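Local coordinates for DUF1116 domain-containing protein (PDB 3CLQ), which is of unknown function but belongs to the AllG family, and so may be related to a subunit of oxamate carbamoyltransferase, at residues L163-T168 with T212-E217. Residues are numbered along the deposited sequence; the frame is centred on the assembly and turned at random.
Sequences LHDAMT and TDFSRE
D165 meets T212 and F214 where the C-terminal turns of helix 146-168 touch the loop joining helix 195-210 to helix 216-226, a small helix-to-loop contact near the periphery of the chain that buries 120 Å² in all. It illustrates how a connection between two helices can settle against a third without any hydrogen bond crossing between the segments. The closest approach puts T212 OG1 against D165 CB, 3.4 Å apart. From there the hydroxyl oxygen also faces the helix backbone, 4.0 Å from A166 N, and the CA atoms of A166 and T212 lie 6.0 Å apart.

With CG beside its backbone N (chi1 -69°), D165 sends its carboxylate past T212 to the aromatic ring beyond. Its OD1 lies at the ring edge of F214, near the ring plane and 3.9 Å from CE2. The carboxylate and ring planes are turned 64° apart, and the two side chains run at about a right angle. An anionic oxygen at the hydrogen-bearing rim of a phenyl group probably gains a modest electrostatic attraction.

F214 also packs on P161 and L162, earlier in the same helix. Immediately after F214, S215 takes the N-cap position of helix 216-226. A166, meanwhile, packs on Y208 and M209 of helix 195-210, while L163 and M167 touch strand 26-33 of a four-stranded antiparallel sheet. The T168 hydroxyl comes to a lone pair of D165 O, lying in the plane of that carbonyl, with OG1 3.0 Å from the oxygen, and T168 N bonds to the same atom. The same loop meets the second subunit: F214 O accepts a hydrogen bond from R216 NH2 of that chain, and R216 NH2 returns it to F214 O there.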
# COMPACT_ATOMS: atom_id res chain seq x y z
N LEU B 163 14.19 15.81 9.98
CA LEU B 163 12.94 15.23 10.44
C LEU B 163 12.33 16.03 11.55
O LEU B 163 11.14 16.31 11.53
CB LEU B 163 13.13 13.78 10.89
CG LEU B 163 12.67 12.78 9.84
CD1 LEU B 163 11.99 13.55 8.76
CD2 LEU B 163 13.84 11.98 9.26
N HIS B 164 13.16 16.40 12.52
CA HIS B 164 12.74 17.19 13.67
C HIS B 164 12.08 18.49 13.23
O HIS B 164 11.01 18.84 13.73
CB HIS B 164 13.96 17.51 14.52
CG HIS B 164 13.73 18.56 15.57
ND1 HIS B 164 13.30 18.26 16.85
CD2 HIS B 164 13.94 19.90 15.56
CE1 HIS B 164 13.23 19.36 17.57
NE2 HIS B 164 13.61 20.37 16.80
N ASP B 165 12.73 19.19 12.30
CA ASP B 165 12.22 20.44 11.79
C ASP B 165 10.89 20.23 11.04
O ASP B 165 9.92 20.97 11.24
CB ASP B 165 13.27 21.12 10.90
CG ASP B 165 14.49 21.62 11.71
OD1 ASP B 165 15.29 22.41 11.15
OD2 ASP B 165 14.64 21.22 12.90
N ALA B 166 10.82 19.20 10.22
CA ALA B 166 9.59 18.91 9.51
C ALA B 166 8.41 18.74 10.48
O ALA B 166 7.31 19.22 10.22
CB ALA B 166 9.78 17.67 8.68
N MSE B 167 8.62 18.06 11.60
CA MSE B 167 7.49 17.78 12.47
C MSE B 167 7.00 19.01 13.24
O MSE B 167 5.89 18.98 13.80
CB MSE B 167 7.78 16.61 13.39
CG MSE B 167 7.96 15.31 12.66
SE MSE B 167 6.30 14.72 11.75
CE MSE B 167 5.26 14.28 13.38
N THR B 168 7.79 20.08 13.28
CA THR B 168 7.27 21.32 13.89
C THR B 168 6.24 22.01 12.99
O THR B 168 5.45 22.82 13.48
CB THR B 168 8.38 22.35 14.30
OG1 THR B 168 8.87 23.01 13.13
CG2 THR B 168 9.52 21.69 15.06
N THR B 212 10.87 23.17 5.16
CA THR B 212 12.01 23.19 6.02
C THR B 212 13.07 24.07 5.37
O THR B 212 12.90 24.50 4.23
CB THR B 212 12.49 21.76 6.20
OG1 THR B 212 12.71 21.49 7.58
CG2 THR B 212 13.73 21.48 5.39
N ASP B 213 14.16 24.35 6.07
CA ASP B 213 15.16 25.20 5.49
C ASP B 213 16.29 24.44 4.84
O ASP B 213 17.24 25.05 4.38
CB ASP B 213 15.66 26.24 6.50
CG ASP B 213 14.67 27.39 6.70
OD1 ASP B 213 14.93 28.27 7.57
OD2 ASP B 213 13.62 27.40 5.97
N PHE B 214 16.17 23.13 4.80
CA PHE B 214 17.14 22.31 4.08
C PHE B 214 17.11 22.58 2.56
O PHE B 214 16.07 22.94 2.00
CB PHE B 214 16.97 20.83 4.44
CG PHE B 214 17.42 20.49 5.84
CD1 PHE B 214 18.63 19.85 6.05
CD2 PHE B 214 16.67 20.87 6.94
CE1 PHE B 214 19.07 19.56 7.36
CE2 PHE B 214 17.10 20.59 8.23
CZ PHE B 214 18.29 19.94 8.45
N SER B 215 18.27 22.46 1.93
CA SER B 215 18.42 22.76 0.51
C SER B 215 17.73 21.70 -0.37
O SER B 215 17.58 20.58 0.06
CB SER B 215 19.90 22.78 0.17
OG SER B 215 20.06 22.60 -1.23
N ARG B 216 17.35 22.03 -1.60
CA ARG B 216 16.79 20.99 -2.48
C ARG B 216 17.81 19.84 -2.60
O ARG B 216 17.45 18.66 -2.45
CB ARG B 216 16.38 21.46 -3.90
CG ARG B 216 15.97 22.91 -4.13
CD ARG B 216 14.51 23.26 -3.92
NE ARG B 216 13.75 23.12 -5.16
CZ ARG B 216 12.69 23.85 -5.52
NH1 ARG B 216 12.25 24.87 -4.79
NH2 ARG B 216 12.06 23.57 -6.65
N GLU B 217 19.06 20.19 -2.90
CA GLU B 217 20.16 19.22 -2.98
C GLU B 217 20.14 18.23 -1.80
O GLU B 217 20.44 17.05 -1.96
CB GLU B 217 21.51 19.93 -3.05
CG GLU B 217 22.72 19.06 -2.68
CD GLU B 217 23.92 19.87 -2.08
OE1 GLU B 217 23.90 20.15 -0.84
OE2 GLU B 217 24.87 20.22 -2.83